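Local coordinates for iminosuccinate reductase (Paracoccus denitrificans, PDB 6RQA), which catalyses the NADH-dependent reduction of iminosuccinate to L-aspartate, the step that regenerates the amino donor of the beta-hydroxyaspartate cycle in glyoxylate assimilation, at residues E41-E44 / A45-S49; E201-E204 / L205-G209; V265-S268 / V269-E273; G292-A296 / G297-G301. One frame throughout, in Å; residues are numbered along the deposited sequence.

Contact 1: E41-E44 / A45-S49; sequences EAIE and AVFAS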
ATOM      1  N   GLU A  41      16.938 -19.841   3.694  1.00 34.39           N
ATOM      2  CA  GLU A  41      15.982 -20.605   4.490  1.00 31.90           C
ATOM      3  C   GLU A  41      14.640 -19.890   4.584  1.00 40.02           C
ATOM      4  O   GLU A  41      13.585 -20.537   4.599  1.00 46.16           O
ATOM      5  CB  GLU A  41      16.545 -20.866   5.886  1.00 34.60           C
ATOM      6  CG  GLU A  41      17.814 -21.700   5.904  1.00 55.67           C
ATOM      7  CD  GLU A  41      18.317 -21.961   7.311  1.00 83.28           C
ATOM      8  OE1 GLU A  41      19.196 -22.833   7.478  1.00 92.88           O
ATOM      9  OE2 GLU A  41      17.830 -21.296   8.250  1.00 93.89           O
ATOM     10  N   ALA A  42      14.656 -18.557   4.650  1.00 37.86           N
ATOM     11  CA  ALA A  42      13.406 -17.810   4.737  1.00 34.01           C
ATOM     12  C   ALA A  42      12.622 -17.898   3.434  1.00 42.03           C
ATOM     13  O   ALA A  42      11.412 -18.153   3.440  1.00 41.86           O
ATOM     14  CB  ALA A  42      13.688 -16.353   5.099  1.00 25.07           C
ATOM     15  N   ILE A  43      13.301 -17.701   2.302  1.00 37.12           N
ATOM     16  CA  ILE A  43      12.613 -17.673   1.016  1.00 36.25           C
ATOM     17  C   ILE A  43      12.166 -19.072   0.611  1.00 34.65           C
ATOM     18  O   ILE A  43      11.090 -19.249   0.026  1.00 36.33           O
ATOM     19  CB  ILE A  43      13.516 -17.026  -0.050  1.00 41.88           C
ATOM     20  CG1 ILE A  43      13.850 -15.586   0.349  1.00 40.81           C
ATOM     21  CG2 ILE A  43      12.854 -17.062  -1.414  1.00 31.73           C
ATOM     22  CD1 ILE A  43      12.645 -14.767   0.751  1.00 33.09           C
ATOM     23  N   GLU A  44      12.979 -20.088   0.913  1.00 41.57           N
ATOM     24  CA  GLU A  44      12.578 -21.460   0.621  1.00 39.03           C
ATOM     25  C   GLU A  44      11.294 -21.825   1.355  1.00 38.26           C
ATOM     26  O   GLU A  44      10.382 -22.421   0.770  1.00 34.38           O
ATOM     27  CB  GLU A  44      13.703 -22.426   0.993  1.00 35.43           C
ATOM     28  CG  GLU A  44      13.288 -23.886   1.027  1.00 32.43           C
ATOM     29  CD  GLU A  44      14.444 -24.809   1.354  1.00 47.66           C
ATOM     30  OE1 GLU A  44      14.944 -25.489   0.434  1.00 49.21           O
ATOM     31  OE2 GLU A  44      14.857 -24.847   2.533  1.00 44.59           O
ATOM     32  N   ALA A  45      11.198 -21.459   2.635  1.00 35.36           N
ATOM     33  CA  ALA A  45       9.986 -21.737   3.395  1.00 27.62           C
ATOM     34  C   ALA A  45       8.791 -20.961   2.858  1.00 37.39           C
ATOM     35  O   ALA A  45       7.662 -21.461   2.901  1.00 44.71           O
ATOM     36  CB  ALA A  45      10.207 -21.411   4.872  1.00 27.49           C
ATOM     37  N   VAL A  46       9.015 -19.749   2.345  1.00 35.53           N
ATOM     38  CA  VAL A  46       7.904 -18.939   1.853  1.00 44.25           C
ATOM     39  C   VAL A  46       7.350 -19.515   0.555  1.00 39.86           C
ATOM     40  O   VAL A  46       6.139 -19.464   0.307  1.00 50.16           O
ATOM     41  CB  VAL A  46       8.338 -17.469   1.700  1.00 52.69           C
ATOM     42  CG1 VAL A  46       8.026 -16.940   0.303  1.00 48.20           C
ATOM     43  CG2 VAL A  46       7.648 -16.616   2.747  1.00 57.61           C
ATOM     44  N   PHE A  47       8.218 -20.078  -0.290  1.00 49.03           N
ATOM     45  CA  PHE A  47       7.740 -20.744  -1.497  1.00 51.85           C
ATOM     46  C   PHE A  47       6.864 -21.940  -1.153  1.00 52.12           C
ATOM     47  O   PHE A  47       5.850 -22.190  -1.816  1.00 50.93           O
ATOM     48  CB  PHE A  47       8.922 -21.177  -2.365  1.00 49.19           C
ATOM     49  CG  PHE A  47       9.391 -20.121  -3.324  1.00 52.54           C
ATOM     50  CD1 PHE A  47       8.689 -19.872  -4.490  1.00 55.91           C
ATOM     51  CD2 PHE A  47      10.537 -19.384  -3.070  1.00 49.35           C
ATOM     52  CE1 PHE A  47       9.112 -18.905  -5.380  1.00 60.77           C
ATOM     53  CE2 PHE A  47      10.967 -18.415  -3.960  1.00 41.97           C
ATOM     54  CZ  PHE A  47      10.254 -18.175  -5.114  1.00 50.52           C
ATOM     55  N   ALA A  48       7.233 -22.689  -0.112  1.00 38.31           N
ATOM     56  CA  ALA A  48       6.425 -23.831   0.299  1.00 46.40           C
ATOM     57  C   ALA A  48       5.090 -23.384   0.884  1.00 47.39           C
ATOM     58  O   ALA A  48       4.054 -24.010   0.629  1.00 40.63           O
ATOM     59  CB  ALA A  48       7.197 -24.683   1.306  1.00 39.82           C
ATOM     60  N   SER A  49       5.091 -22.302   1.665  1.00 46.23           N
ATOM     61  CA  SER A  49       3.847 -21.811   2.253  1.00 45.27           C
ATOM     62  C   SER A  49       2.880 -21.328   1.180  1.00 49.86           C
ATOM     63  O   SER A  49       1.664 -21.512   1.304  1.00 44.99           O
ATOM     64  CB  SER A  49       4.142 -20.694   3.252  1.00 45.76           C
ATOM     65  OG  SER A  49       4.967 -21.156   4.307  1.00 44.24           O
TER
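Ile43 and Phe47 meet across one turn of an alpha-helix, an i/i+4 contact in the middle of helix 36-51 of this ornithine cyclodeaminase/mu-crystallin family member. Both side chains lie on the buried side of the helix and pack against helices 125-143 and 316-333, where Ile43 touches Arg131 and Gln318 and Phe47 touches Ala135 and Gln318; Phe47 also packs on Leu291 of helix 291-295. Arg131 binds NAD(+), so this apolar pair packs against a helix of the cofactor site.

The touching branch of Ile43 is CG2, which stands anti to the backbone N because chi1 is -61°. Ile43 CG2 reaches the ring margin of Phe47 at CE2, 3.4 Å away, and the two side chains run obliquely to one another. The carbonyl oxygen Ile43 O also sits at the ring edge, near its plane, while accepting the regular helical bond from Phe47 N at 3.0 Å. Matching backbone bonds run from Ala45 N to Glu41 O and from Ala48 N to Glu44 O.

On a neighbouring flank Glu44 has an extended chain, and its OE1 hydrogen-bonds Tyr142 OH and forms a salt bridge with Lys141 NZ of helix 125-143. One turn on, Ala45 O accepts twice from Ser49: Ser49 N at 3.0 Å and Ser49 OG at 3.1 Å approach it from opposite faces of the carbonyl plane.

Contact 2: E201-E204 / L205-G209; sequences EAVE and LDRLG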
ATOM      1  N   GLU A 201      35.420 -16.354 -16.796  1.00 49.34           N
ATOM      2  CA  GLU A 201      35.771 -16.098 -18.189  1.00 44.02           C
ATOM      3  C   GLU A 201      34.631 -15.340 -18.850  1.00 54.92           C
ATOM      4  O   GLU A 201      33.514 -15.857 -18.941  1.00 50.66           O
ATOM      5  CB  GLU A 201      36.050 -17.400 -18.947  1.00 37.80           C
ATOM      6  CG  GLU A 201      36.130 -17.211 -20.457  1.00 39.22           C
ATOM      7  CD  GLU A 201      36.357 -18.509 -21.206  1.00 56.72           C
ATOM      8  OE1 GLU A 201      36.964 -18.468 -22.297  1.00 63.30           O
ATOM      9  OE2 GLU A 201      35.929 -19.569 -20.706  1.00 62.88           O
ATOM     10  N   ALA A 202      34.899 -14.165 -19.402  1.00 47.71           N
ATOM     11  CA  ALA A 202      33.850 -13.428 -20.132  1.00 43.80           C
ATOM     12  C   ALA A 202      33.600 -14.137 -21.453  1.00 48.45           C
ATOM     13  O   ALA A 202      34.548 -14.538 -22.057  1.00 55.61           O
ATOM     14  CB  ALA A 202      34.287 -12.019 -20.367  1.00 47.49           C
ATOM     15  N   VAL A 203      32.354 -14.283 -21.870  1.00 43.74           N
ATOM     16  CA  VAL A 203      32.048 -14.988 -23.139  1.00 43.90           C
ATOM     17  C   VAL A 203      30.914 -14.286 -23.863  1.00 48.86           C
ATOM     18  O   VAL A 203      30.448 -13.298 -23.393  1.00 56.82           O
ATOM     19  CB  VAL A 203      31.640 -16.445 -22.918  1.00 45.11           C
ATOM     20  CG1 VAL A 203      32.771 -17.290 -22.392  1.00 45.16           C
ATOM     21  CG2 VAL A 203      30.417 -16.547 -22.042  1.00 47.43           C
ATOM     22  N   GLU A 204      30.642 -14.729 -25.075  1.00 61.91           N
ATOM     23  CA  GLU A 204      29.473 -14.227 -25.821  1.00 65.69           C
ATOM     24  C   GLU A 204      28.335 -15.217 -25.573  1.00 60.34           C
ATOM     25  O   GLU A 204      28.583 -16.331 -25.150  1.00 66.51           O
ATOM     26  CB  GLU A 204      29.780 -13.938 -27.291  1.00 67.31           C
ATOM     27  CG  GLU A 204      30.912 -12.959 -27.526  1.00 74.75           C
ATOM     28  CD  GLU A 204      30.827 -11.510 -27.068  1.00 87.05           C
ATOM     29  OE1 GLU A 204      31.890 -10.880 -26.937  1.00 90.23           O
ATOM     30  OE2 GLU A 204      29.725 -11.003 -26.859  1.00 86.35           O
ATOM     31  N   LEU A 205      27.124 -14.805 -25.867  1.00 46.42           N
ATOM     32  CA  LEU A 205      25.918 -15.561 -25.544  1.00 48.75           C
ATOM     33  C   LEU A 205      25.839 -16.904 -26.258  1.00 61.22           C
ATOM     34  O   LEU A 205      25.123 -17.795 -25.788  1.00 69.39           O
ATOM     35  CB  LEU A 205      24.674 -14.731 -25.870  1.00 48.89           C
ATOM     36  CG  LEU A 205      24.381 -13.588 -24.897  1.00 55.73           C
ATOM     37  CD1 LEU A 205      23.078 -12.890 -25.255  1.00 70.74           C
ATOM     38  CD2 LEU A 205      24.337 -14.108 -23.470  1.00 56.81           C
ATOM     39  N   ASP A 206      26.548 -17.078 -27.376  1.00 71.50           N
ATOM     40  CA  ASP A 206      26.514 -18.366 -28.061  1.00 73.64           C
ATOM     41  C   ASP A 206      27.208 -19.447 -27.241  1.00 70.32           C
ATOM     42  O   ASP A 206      26.714 -20.576 -27.149  1.00 64.55           O
ATOM     43  CB  ASP A 206      27.147 -18.247 -29.450  1.00 86.18           C
ATOM     44  CG  ASP A 206      28.543 -17.661 -29.410  1.00 91.77           C
ATOM     45  OD1 ASP A 206      28.753 -16.677 -28.672  1.00 94.93           O
ATOM     46  OD2 ASP A 206      29.430 -18.185 -30.113  1.00 96.35           O
ATOM     47  N   ARG A 207      28.350 -19.120 -26.631  1.00 75.59           N
ATOM     48  CA  ARG A 207      29.036 -20.084 -25.776  1.00 67.44           C
ATOM     49  C   ARG A 207      28.355 -20.240 -24.424  1.00 60.44           C
ATOM     50  O   ARG A 207      28.376 -21.333 -23.850  1.00 60.95           O
ATOM     51  CB  ARG A 207      30.495 -19.674 -25.568  1.00 57.56           C
ATOM     52  CG  ARG A 207      31.436 -20.020 -26.708  1.00 58.50           C
ATOM     53  CD  ARG A 207      32.878 -19.727 -26.312  1.00 71.03           C
ATOM     54  NE  ARG A 207      33.254 -20.428 -25.086  1.00 72.23           N
ATOM     55  CZ  ARG A 207      34.337 -20.151 -24.365  1.00 66.49           C
ATOM     56  NH1 ARG A 207      35.157 -19.179 -24.741  1.00 74.83           N
ATOM     57  NH2 ARG A 207      34.597 -20.842 -23.263  1.00 41.66           N
ATOM     58  N   LEU A 208      27.759 -19.166 -23.899  1.00 59.01           N
ATOM     59  CA  LEU A 208      27.123 -19.241 -22.588  1.00 58.86           C
ATOM     60  C   LEU A 208      25.941 -20.203 -22.610  1.00 67.80           C
ATOM     61  O   LEU A 208      25.799 -21.052 -21.723  1.00 68.44           O
ATOM     62  CB  LEU A 208      26.688 -17.844 -22.138  1.00 62.18           C
ATOM     63  CG  LEU A 208      26.259 -17.651 -20.679  1.00 58.20           C
ATOM     64  CD1 LEU A 208      26.622 -16.253 -20.203  1.00 55.13           C
ATOM     65  CD2 LEU A 208      24.767 -17.890 -20.503  1.00 55.74           C
ATOM     66  N   GLY A 209      25.084 -20.092 -23.626  1.00 69.53           N
ATOM     67  CA  GLY A 209      23.944 -20.985 -23.733  1.00 63.45           C
ATOM     68  C   GLY A 209      24.315 -22.441 -23.923  1.00 68.21           C
ATOM     69  O   GLY A 209      23.527 -23.324 -23.568  1.00 73.61           O
TER
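The guanidinium of Arg207 has CG1 of Val203 over the centre of one face, 3.8 Å above the plane, and the carboxylate of Glu201 near its edge. These groups join the end of strand 200-202, an outermost strand of the parallel sheet of the Rossmann-type NAD-binding domain, to the first turn of helix 205-211.

Arg207 grips Glu201 end-on in a two-pronged salt bridge, with NH1 to OE1 at 3.1 Å and NH2 to OE2 at 3.2 Å. The two flat groups are not coplanar: their planes stand 74° apart, and both nitrogens meet the oxygens from above the carboxylate plane. A bend at chi3 (56°) in the otherwise extended arginine chain turns the guanidinium across Val203. Each charge has a further partner, Lys175 at Glu201 OE2 and Glu211 at Arg207 NH2, so the pair belongs to an alternating chain of charges, Lys175-Glu201-Arg207-Glu211.

Val203 also serves the apolar side, its CG2 lying 3.9 Å from Leu208 CB. Leu205 and Leu208 pack on Trp179 of the neighbouring strand 175-179 and on Ile154 of strand 150-154, one further in. Glu204 occupies the N-cap position, and the helix opens with backbone bonds to its carbonyl: a weak one from Arg207 N and a straighter one, 156° at the hydrogen, from Leu208 N to Glu204 O, 3.2 Å long and in the carbonyl plane.

Contact 3: V265-S268 / V269-E273; sequences VAQS and VSIGE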
ATOM      1  N   VAL A 265       1.962 -16.884 -10.601  1.00 59.15           N
ATOM      2  CA  VAL A 265       1.564 -17.133 -11.985  1.00 50.96           C
ATOM      3  C   VAL A 265       0.874 -15.914 -12.580  1.00 52.85           C
ATOM      4  O   VAL A 265       1.001 -15.642 -13.780  1.00 59.55           O
ATOM      5  CB  VAL A 265       0.667 -18.385 -12.063  1.00 58.66           C
ATOM      6  CG1 VAL A 265       0.387 -18.754 -13.513  1.00 58.56           C
ATOM      7  CG2 VAL A 265       1.311 -19.550 -11.322  1.00 54.19           C
ATOM      8  N   ALA A 266       0.140 -15.160 -11.756  1.00 51.46           N
ATOM      9  CA  ALA A 266      -0.538 -13.966 -12.249  1.00 55.82           C
ATOM     10  C   ALA A 266       0.460 -12.910 -12.710  1.00 64.68           C
ATOM     11  O   ALA A 266       0.255 -12.265 -13.744  1.00 70.26           O
ATOM     12  CB  ALA A 266      -1.458 -13.403 -11.166  1.00 45.44           C
ATOM     13  N   GLN A 267       1.546 -12.721 -11.957  1.00 63.92           N
ATOM     14  CA  GLN A 267       2.555 -11.742 -12.347  1.00 55.16           C
ATOM     15  C   GLN A 267       3.451 -12.257 -13.464  1.00 48.12           C
ATOM     16  O   GLN A 267       3.931 -11.464 -14.281  1.00 55.69           O
ATOM     17  CB  GLN A 267       3.406 -11.348 -11.137  1.00 43.42           C
ATOM     18  CG  GLN A 267       2.608 -10.789  -9.968  1.00 57.95           C
ATOM     19  CD  GLN A 267       3.490 -10.373  -8.805  1.00 66.86           C
ATOM     20  OE1 GLN A 267       4.694 -10.174  -8.965  1.00 73.77           O
ATOM     21  NE2 GLN A 267       2.892 -10.245  -7.625  1.00 66.57           N
ATOM     22  N   SER A 268       3.683 -13.571 -13.521  1.00 54.75           N
ATOM     23  CA  SER A 268       4.568 -14.127 -14.541  1.00 50.90           C
ATOM     24  C   SER A 268       4.018 -13.894 -15.943  1.00 57.78           C
ATOM     25  O   SER A 268       4.772 -13.573 -16.868  1.00 45.54           O
ATOM     26  CB  SER A 268       4.781 -15.619 -14.294  1.00 37.09           C
ATOM     27  OG  SER A 268       5.522 -16.206 -15.349  1.00 46.53           O
ATOM     28  N   VAL A 269       2.702 -14.048 -16.119  1.00 64.36           N
ATOM     29  CA  VAL A 269       2.092 -13.891 -17.439  1.00 71.41           C
ATOM     30  C   VAL A 269       1.863 -12.439 -17.824  1.00 80.61           C
ATOM     31  O   VAL A 269       1.595 -12.158 -18.998  1.00 90.90           O
ATOM     32  CB  VAL A 269       0.749 -14.641 -17.513  1.00 74.10           C
ATOM     33  CG1 VAL A 269       0.950 -16.119 -17.216  1.00 75.20           C
ATOM     34  CG2 VAL A 269      -0.252 -14.029 -16.546  1.00 62.83           C
ATOM     35  N   SER A 270       1.964 -11.509 -16.876  1.00 75.35           N
ATOM     36  CA  SER A 270       1.702 -10.098 -17.129  1.00 65.35           C
ATOM     37  C   SER A 270       2.964  -9.249 -17.126  1.00 61.84           C
ATOM     38  O   SER A 270       3.228  -8.530 -18.094  1.00 59.30           O
ATOM     39  CB  SER A 270       0.708  -9.557 -16.092  1.00 61.78           C
ATOM     40  OG  SER A 270       1.198  -9.740 -14.775  1.00 67.20           O
ATOM     41  N   ILE A 271       3.755  -9.312 -16.057  1.00 56.94           N
ATOM     42  CA  ILE A 271       4.975  -8.516 -15.949  1.00 59.00           C
ATOM     43  C   ILE A 271       6.239  -9.358 -15.996  1.00 58.44           C
ATOM     44  O   ILE A 271       7.337  -8.790 -16.124  1.00 52.96           O
ATOM     45  CB  ILE A 271       4.970  -7.649 -14.672  1.00 52.94           C
ATOM     46  CG1 ILE A 271       4.827  -8.529 -13.429  1.00 47.30           C
ATOM     47  CG2 ILE A 271       3.855  -6.618 -14.734  1.00 56.76           C
ATOM     48  CD1 ILE A 271       4.883  -7.766 -12.127  1.00 54.29           C
ATOM     49  N   GLY A 272       6.132 -10.681 -15.902  1.00 50.87           N
ATOM     50  CA  GLY A 272       7.289 -11.547 -15.912  1.00 43.87           C
ATOM     51  C   GLY A 272       7.799 -11.819 -17.314  1.00 45.56           C
ATOM     52  O   GLY A 272       7.392 -11.199 -18.297  1.00 58.57           O
ATOM     53  N   GLU A 273       8.721 -12.780 -17.396  1.00 49.00           N
ATOM     54  CA  GLU A 273       9.321 -13.121 -18.683  1.00 58.41           C
ATOM     55  C   GLU A 273       8.325 -13.822 -19.599  1.00 50.73           C
ATOM     56  O   GLU A 273       8.437 -13.722 -20.827  1.00 47.96           O
ATOM     57  CB  GLU A 273      10.558 -13.994 -18.463  1.00 47.26           C
ATOM     58  CG  GLU A 273      11.422 -14.195 -19.701  1.00 35.72           C
ATOM     59  CD  GLU A 273      11.951 -12.888 -20.265  1.00 48.37           C
ATOM     60  OE1 GLU A 273      11.819 -12.671 -21.487  1.00 57.85           O
ATOM     61  OE2 GLU A 273      12.493 -12.078 -19.484  1.00 47.70           O
TER
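A chi1 of 58° places CG1 of Ile271 between its own backbone N and carbonyl carbon, directing the branch back over the preceding turn to 3.2 Å from Gln267 O. Ile271 CG1 also lies 3.9 Å from Gln267 CB, and the two side chains run alongside each other in the same direction. Ser270 adopts a similar first torsion, also 58°, which swings its hydroxyl back to the helix end: Ser270 OG lies 2.9 Å from Ala266 O, with Gln267 O as an alternative acceptor for the same proton.

Three backbone amides converge on one carbonyl oxygen at this turn. Ile271 N donates to Gln267 O at 2.8 Å. Gly272 N donates to Gln267 O at the same length, 2.8 Å, and Ser270 N reaches Gln267 O more loosely, at 3.3 Å. The first two donors are tilted only 19° from the carbonyl plane, whereas Ser270 N stands far above it.

Ser268 OG hydrogen-bonds Asp311 OD2, and Glu273 N bonds OD1 of the same aspartate. The Glu273 carboxylate bonds to the NAD(+)-binding residue Thr242 and to the backbone amides of Glu249 and Leu250. The arrangement is thus the C-terminal end of helix 265-270, where bonds gather on the carbonyl of Gln267 as the chain passes to the rim of the NAD(+) site.

Contact 4: G292-A296 / G297-G301; sequences GAVVA and GDDPG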
ATOM      1  N   GLY A 292       7.246 -23.156  -5.825  1.00 43.75           N
ATOM      2  CA  GLY A 292       6.921 -23.616  -4.486  1.00 47.81           C
ATOM      3  C   GLY A 292       6.344 -25.017  -4.454  1.00 45.03           C
ATOM      4  O   GLY A 292       6.560 -25.759  -3.492  1.00 42.68           O
ATOM      5  N   ALA A 293       5.596 -25.397  -5.494  1.00 44.47           N
ATOM      6  CA  ALA A 293       5.057 -26.752  -5.553  1.00 49.70           C
ATOM      7  C   ALA A 293       6.169 -27.787  -5.644  1.00 60.80           C
ATOM      8  O   ALA A 293       6.007 -28.917  -5.167  1.00 63.94           O
ATOM      9  CB  ALA A 293       4.099 -26.890  -6.735  1.00 47.21           C
ATOM     10  N   VAL A 294       7.301 -27.425  -6.252  1.00 53.80           N
ATOM     11  CA  VAL A 294       8.459 -28.311  -6.250  1.00 49.01           C
ATOM     12  C   VAL A 294       9.072 -28.375  -4.857  1.00 53.31           C
ATOM     13  O   VAL A 294       9.516 -29.439  -4.405  1.00 58.65           O
ATOM     14  CB  VAL A 294       9.485 -27.848  -7.299  1.00 46.92           C
ATOM     15  CG1 VAL A 294      10.654 -28.819  -7.369  1.00 43.24           C
ATOM     16  CG2 VAL A 294       8.822 -27.700  -8.658  1.00 40.74           C
ATOM     17  N   VAL A 295       9.102 -27.241  -4.153  1.00 52.33           N
ATOM     18  CA  VAL A 295       9.669 -27.211  -2.809  1.00 60.51           C
ATOM     19  C   VAL A 295       8.796 -28.000  -1.842  1.00 62.75           C
ATOM     20  O   VAL A 295       9.303 -28.731  -0.983  1.00 70.34           O
ATOM     21  CB  VAL A 295       9.859 -25.754  -2.346  1.00 51.99           C
ATOM     22  CG1 VAL A 295      10.513 -25.712  -0.975  1.00 46.46           C
ATOM     23  CG2 VAL A 295      10.681 -24.976  -3.362  1.00 33.36           C
ATOM     24  N   ALA A 296       7.477 -27.875  -1.969  1.00 65.01           N
ATOM     25  CA  ALA A 296       6.545 -28.563  -1.084  1.00 50.32           C
ATOM     26  C   ALA A 296       6.373 -30.038  -1.424  1.00 53.30           C
ATOM     27  O   ALA A 296       5.588 -30.721  -0.756  1.00 63.94           O
ATOM     28  CB  ALA A 296       5.181 -27.869  -1.112  1.00 48.43           C
ATOM     29  N   GLY A 297       7.073 -30.544  -2.437  1.00 48.45           N
ATOM     30  CA  GLY A 297       6.985 -31.940  -2.803  1.00 44.12           C
ATOM     31  C   GLY A 297       5.806 -32.315  -3.675  1.00 57.65           C
ATOM     32  O   GLY A 297       5.670 -33.493  -4.027  1.00 71.45           O
ATOM     33  N   ASP A 298       4.951 -31.357  -4.039  1.00 63.23           N
ATOM     34  CA  ASP A 298       3.794 -31.657  -4.875  1.00 62.16           C
ATOM     35  C   ASP A 298       4.136 -31.723  -6.357  1.00 67.72           C
ATOM     36  O   ASP A 298       3.380 -32.326  -7.126  1.00 70.47           O
ATOM     37  CB  ASP A 298       2.695 -30.615  -4.648  1.00 64.32           C
ATOM     38  CG  ASP A 298       2.168 -30.621  -3.224  1.00 82.43           C
ATOM     39  OD1 ASP A 298       2.913 -30.212  -2.310  1.00 91.21           O
ATOM     40  OD2 ASP A 298       1.008 -31.037  -3.020  1.00 92.15           O
ATOM     41  N   ASP A 299       5.249 -31.124  -6.774  1.00 75.17           N
ATOM     42  CA  ASP A 299       5.670 -31.121  -8.162  1.00 68.85           C
ATOM     43  C   ASP A 299       7.032 -31.792  -8.278  1.00 60.48           C
ATOM     44  O   ASP A 299       7.954 -31.446  -7.525  1.00 66.99           O
ATOM     45  CB  ASP A 299       5.737 -29.680  -8.706  1.00 67.17           C
ATOM     46  CG  ASP A 299       5.873 -29.624 -10.221  1.00 62.49           C
ATOM     47  OD1 ASP A 299       6.797 -30.255 -10.774  1.00 53.66           O
ATOM     48  OD2 ASP A 299       5.051 -28.935 -10.861  1.00 61.14           O
ATOM     49  N   PRO A 300       7.202 -32.756  -9.189  1.00 52.97           N
ATOM     50  CA  PRO A 300       8.521 -33.394  -9.331  1.00 58.18           C
ATOM     51  C   PRO A 300       9.597 -32.445  -9.827  1.00 62.99           C
ATOM     52  O   PRO A 300      10.777 -32.650  -9.516  1.00 63.23           O
ATOM     53  CB  PRO A 300       8.257 -34.530 -10.331  1.00 53.42           C
ATOM     54  CG  PRO A 300       7.036 -34.104 -11.078  1.00 53.30           C
ATOM     55  CD  PRO A 300       6.199 -33.342 -10.094  1.00 60.09           C
ATOM     56  N   GLY A 301       9.231 -31.415 -10.587  1.00 61.20           N
ATOM     57  CA  GLY A 301      10.187 -30.411 -11.004  1.00 60.15           C
ATOM     58  C   GLY A 301      10.725 -30.601 -12.407  1.00 60.05           C
ATOM     59  O   GLY A 301       9.963 -30.609 -13.378  1.00 50.33           O
TER
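A helix C-cap brings the last turn of helix 291-295 against the loop that follows it, with the CB atoms of Ala293 and Asp299 3.8 Å apart. Ala293 O takes two amides from the returning chain: Asp299 N at 2.8 Å, which approaches from well above the carbonyl plane, and Asp298 N at 2.9 Å in a weak, strongly bent bond. Gly297 N adds a weak bond to Val294 O at 3.3 Å.

The reversal is a Schellman motif. Gly297 leaves the helix with a positive phi of 82°, a backbone conformation readily accessible to glycine. The chain then folds back beside the helix, so that residues following the cap pack on residues preceding it.

Val294 is the main apolar partner in this packing. Its CG2 meets Asp299 CB at 3.7 Å, while its CA makes a CH...O contact with Asp299 O. Gly301 CA lies against both methyls of Val294, 3.8 Å from Val294 CG2 and slightly farther from CG1, which brings the end of the loop alongside the helix. Val294 and Asp299 both also touch Phe261 of strand 259-262, and Val295 touches Val138 and Tyr142 of helix 125-143.

Asp299 holds the departing loop through an Asx turn. With CG anti to the backbone N (chi1 -167°), Asp299 OD1 offers the anti lone pair, the one away from OD2, to Gly301 N at 2.7 Å.

From the N terminus, contact 1 comes first, spanning one turn within the continuous helix 36-51. Contact 2 closes the strand-to-helix junction beyond strand 200-202, whereas contacts 3 and 4 close turns at the ends of helices 265-270 and 291-295. All four run in series, without nesting or crossing. Contacts 1 and 2 lie on opposite sides of the chain's centre, their own centres about 32 Å apart. Contacts 1 and 4 touch despite their separation in sequence: Phe47 CB packs on Gly292 CA at 3.8 Å, joining helix 36-51 to helix 291-295. Contact 3 remains separate from both, about 9 Å away between nearest atoms.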